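Local coordinates for protein putative retaining b-glycosidase (Saccharophagus degradans, PDB 5A95) that probably hydrolyses mixed-linkage beta-glucans as a retaining family 5 glycoside hydrolase, with glucose units of a bound oligosaccharide held in its pocket, at residues A[225-230]-A[249-254]; A[232-237]-A[276-281]. The protein carries 1 engineered substitution. All blocks are in the same frame, centred on the assembly; numbering follows the deposited sequence.

Contact 1: A[225-230]-A[249-254]; sequences PLVAGF and IAYAAH
Leu226 and Val227 lie against Ala250 to Ala252 as two adjacent parallel strands, drawn together by three backbone hydrogen bonds in the regular parallel pattern. Pro225 O accepts from Ala250 N, and Val227 then bonds on both sides of its partner Tyr251, its N to Ala250 O (3.0 Å) and its O to Ala252 N (2.8 Å). Packing is tightest on the face of Leu226 and Ala250. With CG anti to the backbone N (chi1 -177°), Leu226 carries its CD1 branch over the neighbouring strand: CD1 presses on Tyr251 C at 3.3 Å and on Ala250 CB at 3.6 Å, while CG reaches Ala252 CB. On the face of Val227 and Tyr251 the ring stands beside the valine, both rising from the sheet together, with Tyr251 CE1 at 4.0 Å from Val227 CG1. Ile249 CG2 sits over one face of the Tyr251 ring, toward its rim, and also touches Val227 CG2. The Ile249 and Pro225 side chains cross at about a right angle, Ile249 CD1 3.8 Å from Pro225 CG. Beyond Ala252 the pairing slackens: the nearest approach of Ala228 to Ala252 is CB to CB, 4.2 Å, and a water takes over the bonding, accepting from Gly229 N and donating to Ala252 O (2.7 Å). The short strands are splayed by 42°, in keeping with the twist of a barrel wall. These are adjacent strands of the (beta/alpha)8 barrel of family 5 enzymes. Leu226 meets Val183 and Glu185 of strand 181-185, whose end bonds to the Leu226 backbone; Tyr251 pairs through its backbone with Pro286 and Ile288, its hydroxyl oxygen accepts from Ile244 N, and on the outer face Val227 and Ile249 lie under helix 202-219.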
ATOM      1  N   PRO A 225      -7.169   9.998 -22.455  1.00  5.87           N
ATOM      2  CA  PRO A 225      -6.274   9.024 -21.820  1.00  6.10           C
ATOM      3  C   PRO A 225      -5.483   8.300 -22.893  1.00  6.44           C
ATOM      4  O   PRO A 225      -6.028   7.920 -23.944  1.00  7.13           O
ATOM      5  CB  PRO A 225      -7.248   8.052 -21.095  1.00  6.88           C
ATOM      6  CG  PRO A 225      -8.572   8.788 -21.038  1.00  6.71           C
ATOM      7  CD  PRO A 225      -8.576   9.573 -22.340  1.00  6.82           C
ATOM      8  N   LEU A 226      -4.223   8.016 -22.580  1.00  5.92           N
ATOM      9  CA  LEU A 226      -3.328   7.300 -23.483  1.00  6.35           C
ATOM     10  C   LEU A 226      -2.812   6.058 -22.751  1.00  5.18           C
ATOM     11  O   LEU A 226      -2.226   6.166 -21.659  1.00  5.98           O
ATOM     12  CB  LEU A 226      -2.166   8.197 -23.899  1.00  5.88           C
ATOM     13  CG  LEU A 226      -1.173   7.643 -24.898  1.00  7.10           C
ATOM     14  CD1 LEU A 226      -1.783   7.467 -26.253  1.00  8.53           C
ATOM     15  CD2 LEU A 226       0.087   8.468 -25.015  1.00  8.35           C
ATOM     16  N   VAL A 227      -3.117   4.887 -23.313  1.00  5.28           N
ATOM     17  CA  VAL A 227      -2.902   3.578 -22.684  1.00  5.22           C
ATOM     18  C   VAL A 227      -1.810   2.826 -23.439  1.00  5.82           C
ATOM     19  O   VAL A 227      -1.759   2.856 -24.656  1.00  5.57           O
ATOM     20  CB  VAL A 227      -4.217   2.769 -22.743  1.00  5.94           C
ATOM     21  CG1 VAL A 227      -4.022   1.319 -22.319  1.00  6.45           C
ATOM     22  CG2 VAL A 227      -5.260   3.439 -21.853  1.00  7.02           C
ATOM     23  N   ALA A 228      -0.948   2.144 -22.683  1.00  5.86           N
ATOM     24  CA  ALA A 228       0.186   1.404 -23.212  1.00  5.61           C
ATOM     25  C   ALA A 228       0.085  -0.096 -22.913  1.00  5.54           C
ATOM     26  O   ALA A 228      -0.504  -0.519 -21.914  1.00  5.94           O
ATOM     27  CB  ALA A 228       1.477   1.891 -22.590  1.00  6.72           C
ATOM     28  N   GLY A 229       0.682  -0.871 -23.805  1.00  5.87           N
ATOM     29  CA  GLY A 229       0.861  -2.291 -23.613  1.00  6.28           C
ATOM     30  C   GLY A 229       2.225  -2.657 -23.036  1.00  5.92           C
ATOM     31  O   GLY A 229       3.021  -1.814 -22.617  1.00  5.97           O
ATOM     32  N   PHE A 230       2.461  -3.958 -23.001  1.00  5.72           N
ATOM     33  CA  PHE A 230       3.669  -4.544 -22.413  1.00  5.54           C
ATOM     34  C   PHE A 230       4.880  -4.414 -23.323  1.00  5.68           C
ATOM     35  O   PHE A 230       4.853  -3.775 -24.389  1.00  6.19           O
ATOM     36  CB  PHE A 230       3.405  -6.013 -22.020  1.00  6.34           C
ATOM     37  CG  PHE A 230       2.236  -6.214 -21.071  1.00  5.96           C
ATOM     38  CD1 PHE A 230       1.974  -5.328 -20.052  1.00  8.25           C
ATOM     39  CD2 PHE A 230       1.436  -7.334 -21.185  1.00  7.18           C
ATOM     40  CE1 PHE A 230       0.928  -5.534 -19.160  1.00  7.10           C
ATOM     41  CE2 PHE A 230       0.400  -7.543 -20.304  1.00  7.98           C
ATOM     42  CZ  PHE A 230       0.150  -6.652 -19.315  1.00  6.75           C
ATOM     43  N   ILE A 249     -10.217   6.999 -26.084  1.00  8.00           N
ATOM     44  CA  ILE A 249      -8.906   6.455 -25.686  1.00  9.39           C
ATOM     45  C   ILE A 249      -7.973   6.463 -26.879  1.00  8.15           C
ATOM     46  O   ILE A 249      -8.378   6.113 -27.993  1.00 10.19           O
ATOM     47  CB  ILE A 249      -9.093   4.945 -25.208  1.00 10.82           C
ATOM     48  CG1 ILE A 249     -10.159   4.882 -24.111  1.00 11.53           C
ATOM     49  CG2 ILE A 249      -7.821   4.273 -24.745  1.00 12.67           C
ATOM     50  CD1 ILE A 249      -9.896   5.844 -22.986  1.00 10.74           C
ATOM     51  N   ALA A 250      -6.725   6.860 -26.658  1.00  6.72           N
ATOM     52  CA  ALA A 250      -5.663   6.651 -27.620  1.00  6.49           C
ATOM     53  C   ALA A 250      -4.687   5.632 -27.042  1.00  5.76           C
ATOM     54  O   ALA A 250      -4.659   5.398 -25.818  1.00  6.16           O
ATOM     55  CB  ALA A 250      -4.954   7.959 -27.905  1.00  7.94           C
ATOM     56  N   TYR A 251      -3.899   5.012 -27.919  1.00  5.03           N
ATOM     57  CA  TYR A 251      -2.914   4.030 -27.476  1.00  5.53           C
ATOM     58  C   TYR A 251      -1.492   4.516 -27.792  1.00  6.06           C
ATOM     59  O   TYR A 251      -1.232   5.141 -28.819  1.00  6.30           O
ATOM     60  CB  TYR A 251      -3.199   2.654 -28.119  1.00  5.54           C
ATOM     61  CG  TYR A 251      -4.444   2.002 -27.597  1.00  5.90           C
ATOM     62  CD1 TYR A 251      -4.413   1.294 -26.412  1.00  6.52           C
ATOM     63  CD2 TYR A 251      -5.664   2.125 -28.261  1.00  6.59           C
ATOM     64  CE1 TYR A 251      -5.545   0.679 -25.911  1.00  6.45           C
ATOM     65  CE2 TYR A 251      -6.813   1.540 -27.754  1.00  7.18           C
ATOM     66  CZ  TYR A 251      -6.743   0.792 -26.589  1.00  6.77           C
ATOM     67  OH  TYR A 251      -7.866   0.197 -26.062  1.00  8.00           O
ATOM     68  N   ALA A 252      -0.585   4.215 -26.858  1.00  6.59           N
ATOM     69  CA  ALA A 252       0.834   4.570 -26.957  1.00  7.08           C
ATOM     70  C   ALA A 252       1.606   3.444 -27.610  1.00  6.74           C
ATOM     71  O   ALA A 252       1.340   2.271 -27.368  1.00  8.27           O
ATOM     72  CB  ALA A 252       1.416   4.857 -25.574  1.00  7.11           C
ATOM     73  N   ALA A 253       2.678   3.791 -28.306  1.00  6.85           N
ATOM     74  CA  ALA A 253       3.678   2.848 -28.768  1.00  6.57           C
ATOM     75  C   ALA A 253       5.028   3.527 -28.666  1.00  6.47           C
ATOM     76  O   ALA A 253       5.156   4.719 -28.914  1.00  6.74           O
ATOM     77  CB  ALA A 253       3.423   2.433 -30.208  1.00  9.49           C
ATOM     78  N   HIS A 254       6.058   2.736 -28.332  1.00  5.87           N
ATOM     79  CA  HIS A 254       7.437   3.223 -28.205  1.00  6.23           C
ATOM     80  C   HIS A 254       8.349   2.451 -29.151  1.00  6.01           C
ATOM     81  O   HIS A 254       9.111   1.552 -28.726  1.00  6.89           O
ATOM     82  CB  HIS A 254       7.923   3.100 -26.765  1.00  6.40           C
ATOM     83  CG  HIS A 254       7.272   4.083 -25.836  1.00  6.61           C
ATOM     84  ND1 HIS A 254       7.620   4.189 -24.505  1.00  7.11           N
ATOM     85  CD2 HIS A 254       6.312   5.021 -26.048  1.00  6.28           C
ATOM     86  CE1 HIS A 254       6.899   5.130 -23.938  1.00  8.48           C
ATOM     87  NE2 HIS A 254       6.128   5.674 -24.861  1.00  8.15           N
TER
HETATM   88  O   HOH W   1       2.058  -0.086 -26.194  1.00  8.36           O

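Contact 2: A[232-237]-A[276-281]; sequences WAYDLS and EKWGFA
Tyr234, first of its segment to touch the helix end, is flanked by Lys277 and Trp278. The five-membered ring of Trp278 turns an edge to the face of Tyr234 in an offset edge-to-face pair, the planes at 60° and Trp278 CD1 3.5 Å from Tyr234 CE1. The Tyr234 hydroxyl lies in the plane of the indole at its edge, and Lys277 CB packs at 3.7 Å on Tyr234 CE2, across the ring from CE1, the lysine crossing the phenol at about a right angle. At Asp235 the bend of the lysine chain at chi2 (-73°) brings CD beside the carboxylate, 3.4 Å from OD1, and NZ to OD2 in a salt bridge whose hydrogen bond, at 3.3 Å, is weak. The other oxygen serves its own segment: OD1 accepts the Ser237 hydroxyl on its syn lone pair at 2.6 Å and the Ser237 N from above the carboxylate plane, the second bond closing an Asx turn. The two bonds to OD1 should restrain the carboxylate's rotation, and the nearby ammonium would favour its ionised form. This turn lies in the loop that follows the fifth strand of the (beta/alpha)8 barrel, and it docks on the C-terminal end of helix 267-279, where the coil widens into a pi-type turn. Leu236, inside the Asx turn, donates its N to Lys277 O at 2.8 Å, a carbonyl near the end of that helix. Leu236 CB points toward the helix segment, and CD1 packs on Ala281 CB (3.7 Å) and near Trp278 CB, while the leucine carbonyl oxygen sits at the edge of the Phe280 ring, close to the ring plane. Ser237 CA lies 3.6 Å from Phe280 CZ; the same phenyl ring forms a cation-pi contact with Lys240.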
ATOM      1  N   TRP A 232       7.567  -2.641 -22.600  1.00  5.61           N
ATOM      2  CA  TRP A 232       7.904  -1.224 -22.564  1.00  5.82           C
ATOM      3  C   TRP A 232       7.069  -0.419 -23.574  1.00  5.80           C
ATOM      4  O   TRP A 232       7.602   0.309 -24.426  1.00  5.99           O
ATOM      5  CB  TRP A 232       9.396  -0.977 -22.779  1.00  5.69           C
ATOM      6  CG  TRP A 232      10.321  -1.448 -21.681  1.00  6.36           C
ATOM      7  CD1 TRP A 232      10.875  -0.645 -20.726  1.00  6.54           C
ATOM      8  CD2 TRP A 232      10.838  -2.755 -21.464  1.00  5.88           C
ATOM      9  NE1 TRP A 232      11.717  -1.377 -19.917  1.00  6.58           N
ATOM     10  CE2 TRP A 232      11.728  -2.671 -20.352  1.00  6.05           C
ATOM     11  CE3 TRP A 232      10.689  -3.974 -22.113  1.00  6.37           C
ATOM     12  CZ2 TRP A 232      12.401  -3.778 -19.844  1.00  7.26           C
ATOM     13  CZ3 TRP A 232      11.361  -5.075 -21.596  1.00  7.15           C
ATOM     14  CH2 TRP A 232      12.208  -4.970 -20.482  1.00  7.55           C
ATOM     15  N   ALA A 233       5.747  -0.553 -23.468  1.00  5.60           N
ATOM     16  CA  ALA A 233       4.812   0.176 -24.320  1.00  5.95           C
ATOM     17  C   ALA A 233       5.069  -0.119 -25.786  1.00  5.56           C
ATOM     18  O   ALA A 233       5.012   0.757 -26.621  1.00  7.39           O
ATOM     19  CB  ALA A 233       4.872   1.694 -24.050  1.00  6.38           C
ATOM     20  N   TYR A 234       5.259  -1.378 -26.115  1.00  6.40           N
ATOM     21  CA  TYR A 234       5.495  -1.786 -27.484  1.00  6.79           C
ATOM     22  C   TYR A 234       4.405  -2.672 -28.070  1.00  7.60           C
ATOM     23  O   TYR A 234       4.085  -2.552 -29.249  1.00  8.66           O
ATOM     24  CB  TYR A 234       6.897  -2.412 -27.642  1.00  6.82           C
ATOM     25  CG  TYR A 234       7.242  -2.621 -29.078  1.00  7.04           C
ATOM     26  CD1 TYR A 234       7.550  -1.547 -29.912  1.00  7.93           C
ATOM     27  CD2 TYR A 234       7.239  -3.890 -29.625  1.00  8.46           C
ATOM     28  CE1 TYR A 234       7.799  -1.743 -31.245  1.00  8.25           C
ATOM     29  CE2 TYR A 234       7.526  -4.091 -30.977  1.00  8.91           C
ATOM     30  CZ  TYR A 234       7.793  -2.988 -31.785  1.00  7.86           C
ATOM     31  OH  TYR A 234       8.033  -3.140 -33.145  1.00 11.17           O
ATOM     32  N   ASP A 235       3.806  -3.541 -27.269  1.00  6.42           N
ATOM     33  CA  ASP A 235       2.858  -4.532 -27.791  1.00  6.71           C
ATOM     34  C   ASP A 235       1.408  -4.136 -27.511  1.00  6.68           C
ATOM     35  O   ASP A 235       0.918  -4.279 -26.384  1.00  7.14           O
ATOM     36  CB  ASP A 235       3.162  -5.923 -27.204  1.00  7.34           C
ATOM     37  CG  ASP A 235       2.271  -7.019 -27.793  1.00  7.73           C
ATOM     38  OD1 ASP A 235       1.570  -6.758 -28.789  1.00  7.62           O
ATOM     39  OD2 ASP A 235       2.314  -8.146 -27.258  1.00 10.08           O
ATOM     40  N   LEU A 236       0.731  -3.651 -28.545  1.00  6.20           N
ATOM     41  CA  LEU A 236      -0.694  -3.320 -28.464  1.00  5.91           C
ATOM     42  C   LEU A 236      -1.587  -4.474 -28.928  1.00  6.51           C
ATOM     43  O   LEU A 236      -2.789  -4.381 -28.824  1.00  7.48           O
ATOM     44  CB  LEU A 236      -0.990  -2.084 -29.291  1.00  6.41           C
ATOM     45  CG  LEU A 236      -0.453  -0.770 -28.764  1.00  6.26           C
ATOM     46  CD1 LEU A 236      -0.764   0.355 -29.732  1.00  6.65           C
ATOM     47  CD2 LEU A 236      -1.019  -0.466 -27.370  1.00  6.13           C
ATOM     48  N   SER A 237      -1.010  -5.573 -29.393  1.00  6.71           N
ATOM     49  CA  SER A 237      -1.831  -6.632 -29.971  1.00  7.53           C
ATOM     50  C   SER A 237      -2.978  -7.152 -29.092  1.00  7.10           C
ATOM     51  O   SER A 237      -4.010  -7.507 -29.637  1.00  8.23           O
ATOM     52  CB  SER A 237      -0.976  -7.772 -30.521  1.00  8.69           C
ATOM     53  OG  SER A 237      -0.281  -8.456 -29.514  1.00  8.49           O
ATOM     54  N   GLU A 276       2.449  -5.407 -37.006  1.00  8.55           N
ATOM     55  CA  GLU A 276       1.988  -6.536 -36.221  1.00  9.38           C
ATOM     56  C   GLU A 276       1.827  -6.208 -34.747  1.00  8.63           C
ATOM     57  O   GLU A 276       0.841  -6.588 -34.123  1.00 10.38           O
ATOM     58  CB  GLU A 276       2.963  -7.726 -36.374  1.00 10.60           C
ATOM     59  CG  GLU A 276       2.841  -8.413 -37.725  1.00 13.84           C
ATOM     60  CD  GLU A 276       3.825  -9.546 -37.938  1.00 14.74           C
ATOM     61  OE1 GLU A 276       4.641  -9.840 -37.045  1.00 16.79           O
ATOM     62  OE2 GLU A 276       3.752 -10.161 -39.023  1.00 19.33           O
ATOM     63  N   LYS A 277       2.825  -5.541 -34.178  1.00  7.71           N
ATOM     64  CA  LYS A 277       2.829  -5.316 -32.747  1.00  6.98           C
ATOM     65  C   LYS A 277       2.086  -4.084 -32.308  1.00  6.73           C
ATOM     66  O   LYS A 277       1.507  -4.079 -31.228  1.00  7.21           O
ATOM     67  CB  LYS A 277       4.280  -5.327 -32.190  1.00  7.60           C
ATOM     68  CG  LYS A 277       4.877  -6.730 -32.015  1.00  8.40           C
ATOM     69  CD  LYS A 277       4.246  -7.458 -30.828  1.00  8.09           C
ATOM     70  CE  LYS A 277       4.813  -8.859 -30.669  1.00  9.28           C
ATOM     71  NZ  LYS A 277       4.165  -9.610 -29.559  1.00 11.76           N
ATOM     72  N   TRP A 278       2.086  -3.026 -33.122  1.00  6.87           N
ATOM     73  CA  TRP A 278       1.441  -1.775 -32.681  1.00  7.28           C
ATOM     74  C   TRP A 278       0.738  -0.982 -33.768  1.00  6.89           C
ATOM     75  O   TRP A 278      -0.258  -0.340 -33.484  1.00  7.12           O
ATOM     76  CB  TRP A 278       2.427  -0.888 -31.908  1.00  7.29           C
ATOM     77  CG  TRP A 278       3.632  -0.470 -32.719  1.00  7.53           C
ATOM     78  CD1 TRP A 278       4.808  -1.166 -32.906  1.00  8.27           C
ATOM     79  CD2 TRP A 278       3.763   0.726 -33.501  1.00  6.79           C
ATOM     80  NE1 TRP A 278       5.646  -0.463 -33.737  1.00  8.22           N
ATOM     81  CE2 TRP A 278       5.029   0.692 -34.130  1.00  7.39           C
ATOM     82  CE3 TRP A 278       2.933   1.826 -33.731  1.00  8.07           C
ATOM     83  CZ2 TRP A 278       5.481   1.733 -34.939  1.00  7.86           C
ATOM     84  CZ3 TRP A 278       3.384   2.855 -34.521  1.00  8.76           C
ATOM     85  CH2 TRP A 278       4.626   2.787 -35.136  1.00  8.73           C
ATOM     86  N   GLY A 279       1.293  -0.944 -34.970  1.00  6.34           N
ATOM     87  CA  GLY A 279       0.759  -0.059 -35.979  1.00  6.45           C
ATOM     88  C   GLY A 279      -0.667  -0.371 -36.409  1.00  6.56           C
ATOM     89  O   GLY A 279      -1.398   0.548 -36.765  1.00  7.41           O
ATOM     90  N   PHE A 280      -1.075  -1.628 -36.330  1.00  6.49           N
ATOM     91  CA  PHE A 280      -2.423  -2.016 -36.671  1.00  7.07           C
ATOM     92  C   PHE A 280      -3.418  -1.212 -35.840  1.00  7.14           C
ATOM     93  O   PHE A 280      -4.553  -0.974 -36.271  1.00  8.25           O
ATOM     94  CB  PHE A 280      -2.661  -3.526 -36.431  1.00  6.75           C
ATOM     95  CG  PHE A 280      -2.811  -3.834 -34.979  1.00  6.96           C
ATOM     96  CD1 PHE A 280      -1.684  -4.034 -34.171  1.00  7.31           C
ATOM     97  CD2 PHE A 280      -4.073  -3.763 -34.374  1.00  8.00           C
ATOM     98  CE1 PHE A 280      -1.818  -4.162 -32.804  1.00  7.88           C
ATOM     99  CE2 PHE A 280      -4.199  -3.852 -33.022  1.00  8.44           C
ATOM    100  CZ  PHE A 280      -3.083  -4.064 -32.232  1.00  7.47           C
ATOM    101  N   ALA A 281      -3.028  -0.812 -34.635  1.00  6.87           N
ATOM    102  CA  ALA A 281      -3.970  -0.119 -33.746  1.00  6.94           C
ATOM    103  C   ALA A 281      -4.497   1.155 -34.376  1.00  6.46           C
ATOM    104  O   ALA A 281      -5.650   1.535 -34.136  1.00  7.44           O
ATOM    105  CB  ALA A 281      -3.323   0.155 -32.401  1.00  6.80           C
TER

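Starting from the N terminus, the chain runs through 225-230, 232-237, 249-254 and 276-281, so the two contacts cross rather than nest. Contact 1 closes the crossover from one barrel strand to the next, and contact 2, opening inside that crossover, closes the longer loop that continues through the second strand to the end of helix 267-279. Where they interlock, Ala233 O probably accepts from His254 N (2.8 Å), and Trp278 CE3 packs on Ala253 CB. His254, in turn, reaches Glu189 and Thr290. The paired strands, the loop after the first of them and the end of helix 267-279, in the helical layer around the strands, are thereby joined.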